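Local coordinates for protein UDP-N-Acetylenolpyruvylglucosamine Reductase (Thermus caldophilus, PDB 2GQT) that reduces UDP-N-acetylenolpyruvylglucosamine to UDP-N-acetylmuramate with FAD as its cofactor, a step in making the peptidoglycan of the bacterial cell wall, at residues Arg36-Pro41 with Arg61-Ala66. Numbering follows the deposited sequence.
Sequences RATEAP and RVIRLA
Arg61, at the start of strand 61-65, reaches the C-terminal end of helix 31-37 and hydrogen-bonds carbonyls of its last turn, within a beta-alpha-beta crossover of the FAD-binding domain: strand 22-28, the helix, then strand 42-44, with 61-65 lying between the two strands and parallel to both. The backbone N of Arg61 donates to Pro41 O (3.1 Å), continuing the pairing of 42-44 with 61-65 just before the edge strand begins. From there the side chain can be followed outward. CB and CG pass beside that same Pro41 oxygen, CG lying anti to the carbonyl carbon (chi1 -63°), and the chain then runs extended to NE, which gives it the length to get to the helix. Arg61 CD lies 3.3 Å from Ala37 O. Ala40 CB sits over the centre of one guanidinium face, 3.7 Å from Arg61 CZ, a side chain short enough to let the group come this close. At the edge, Arg61 NH1 donates to Ala37 O at 3.0 Å, nearly in the guanidinium plane but from above the carbonyl plane; a second, weak bond goes to Arg36 O. The positive group would probably be favoured by the partial negative charge at the helix C terminus. NH2 donates to a water in the plane of the group, at the edge beside NH1; that water donates to Glu39 OE1 and so links the two charged groups. Shortened to an alanine, this side chain would probably leave Ala37 O and the water without this donor and open a gap beside Ala40 CB. Two residues along, on the same side of the strand, Ile63 supplies a branched apolar chain to the helix end. Ile63 CD1 touches two methyls from directions roughly at right angles, 3.8 Å from Ala37 CB and 3.7 Å from Thr38 CG2.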
loop_
_atom_site.group_PDB
_atom_site.type_symbol
_atom_site.label_atom_id
_atom_site.label_comp_id
_atom_site.label_asym_id
_atom_site.label_seq_id
_atom_site.Cartn_x
_atom_site.Cartn_y
_atom_site.Cartn_z
ATOM N N ARG A 36 -15.910 5.011 17.495
ATOM C CA ARG A 36 -16.223 6.438 17.492
ATOM C C ARG A 36 -15.816 7.138 16.189
ATOM O O ARG A 36 -16.593 7.906 15.620
ATOM C CB ARG A 36 -15.591 7.138 18.705
ATOM C CG ARG A 36 -15.825 8.638 18.752
ATOM C CD ARG A 36 -14.883 9.328 19.714
ATOM N NE ARG A 36 -14.609 10.697 19.277
ATOM C CZ ARG A 36 -13.585 11.438 19.689
ATOM N NH1 ARG A 36 -12.704 10.956 20.560
ATOM N NH2 ARG A 36 -13.437 12.668 19.221
ATOM N N ALA A 37 -14.603 6.863 15.715
ATOM C CA ALA A 37 -14.094 7.490 14.494
ATOM C C ALA A 37 -14.967 7.182 13.273
ATOM O O ALA A 37 -15.090 8.013 12.377
ATOM C CB ALA A 37 -12.661 7.052 14.240
ATOM N N THR A 38 -15.573 5.997 13.257
ATOM C CA THR A 38 -16.342 5.522 12.099
ATOM C C THR A 38 -17.819 5.928 12.123
ATOM O O THR A 38 -18.606 5.441 11.312
ATOM C CB THR A 38 -16.258 3.985 11.941
ATOM O OG1 THR A 38 -16.647 3.347 13.164
ATOM C CG2 THR A 38 -14.852 3.558 11.561
ATOM N N GLU A 39 -18.187 6.823 13.037
ATOM C CA GLU A 39 -19.579 7.263 13.177
ATOM C C GLU A 39 -19.986 8.266 12.103
ATOM O O GLU A 39 -21.173 8.545 11.929
ATOM C CB GLU A 39 -19.815 7.846 14.567
ATOM C CG GLU A 39 -19.900 6.801 15.665
ATOM C CD GLU A 39 -20.103 7.417 17.038
ATOM O OE1 GLU A 39 -19.954 8.650 17.171
ATOM O OE2 GLU A 39 -20.399 6.662 17.987
ATOM N N ALA A 40 -18.999 8.815 11.401
ATOM C CA ALA A 40 -19.233 9.682 10.257
ATOM C C ALA A 40 -18.413 9.169 9.068
ATOM O O ALA A 40 -17.509 8.348 9.264
ATOM C CB ALA A 40 -18.858 11.109 10.598
ATOM N N PRO A 41 -18.733 9.624 7.837
ATOM C CA PRO A 41 -17.990 9.199 6.644
ATOM C C PRO A 41 -16.474 9.261 6.830
ATOM O O PRO A 41 -15.947 10.254 7.326
ATOM C CB PRO A 41 -18.438 10.200 5.578
ATOM C CG PRO A 41 -19.825 10.578 5.995
ATOM C CD PRO A 41 -19.830 10.555 7.493
ATOM N N ARG A 61 -13.331 11.973 7.346
ATOM C CA ARG A 61 -12.393 11.615 8.398
ATOM C C ARG A 61 -11.407 10.617 7.809
ATOM O O ARG A 61 -11.818 9.650 7.168
ATOM C CB ARG A 61 -13.127 10.983 9.571
ATOM C CG ARG A 61 -14.126 11.902 10.247
ATOM C CD ARG A 61 -14.769 11.187 11.410
ATOM N NE ARG A 61 -15.678 12.063 12.145
ATOM C CZ ARG A 61 -16.367 11.692 13.221
ATOM N NH1 ARG A 61 -16.267 10.456 13.693
ATOM N NH2 ARG A 61 -17.163 12.566 13.824
ATOM N N VAL A 62 -10.116 10.879 7.993
ATOM C CA VAL A 62 -9.084 9.953 7.534
ATOM C C VAL A 62 -8.535 9.234 8.764
ATOM O O VAL A 62 -7.971 9.863 9.657
ATOM C CB VAL A 62 -7.977 10.678 6.735
ATOM C CG1 VAL A 62 -6.907 9.697 6.310
ATOM C CG2 VAL A 62 -8.573 11.342 5.502
ATOM N N ILE A 63 -8.739 7.923 8.817
ATOM C CA ILE A 63 -8.410 7.113 9.980
ATOM C C ILE A 63 -7.071 6.402 9.799
ATOM O O ILE A 63 -6.828 5.762 8.766
ATOM C CB ILE A 63 -9.515 6.077 10.255
ATOM C CG1 ILE A 63 -10.835 6.780 10.594
ATOM C CG2 ILE A 63 -9.109 5.133 11.378
ATOM C CD1 ILE A 63 -12.021 5.857 10.691
ATOM N N ARG A 64 -6.212 6.548 10.804
ATOM C CA ARG A 64 -4.949 5.810 10.923
ATOM C C ARG A 64 -5.070 4.876 12.113
ATOM O O ARG A 64 -5.519 5.287 13.187
ATOM C CB ARG A 64 -3.788 6.769 11.216
ATOM C CG ARG A 64 -3.309 7.620 10.076
ATOM C CD ARG A 64 -1.992 8.279 10.453
ATOM N NE ARG A 64 -1.948 8.837 11.810
ATOM C CZ ARG A 64 -0.844 9.321 12.367
ATOM N NH1 ARG A 64 0.297 9.308 11.685
ATOM N NH2 ARG A 64 -0.870 9.822 13.592
ATOM N N LEU A 65 -4.631 3.635 11.936
ATOM C CA LEU A 65 -4.666 2.644 13.000
ATOM C C LEU A 65 -3.333 2.568 13.706
ATOM O O LEU A 65 -2.308 2.264 13.088
ATOM C CB LEU A 65 -5.030 1.277 12.430
ATOM C CG LEU A 65 -6.349 1.160 11.666
ATOM C CD1 LEU A 65 -6.444 -0.224 11.066
ATOM C CD2 LEU A 65 -7.552 1.455 12.558
ATOM N N ALA A 66 -3.357 2.854 14.999
ATOM C CA ALA A 66 -2.152 2.803 15.815
ATOM C C ALA A 66 -2.465 2.044 17.108
ATOM O O ALA A 66 -3.399 1.246 17.135
ATOM C CB ALA A 66 -1.641 4.220 16.082
HETATM O O HOH W 1 -18.256 10.848 16.178
#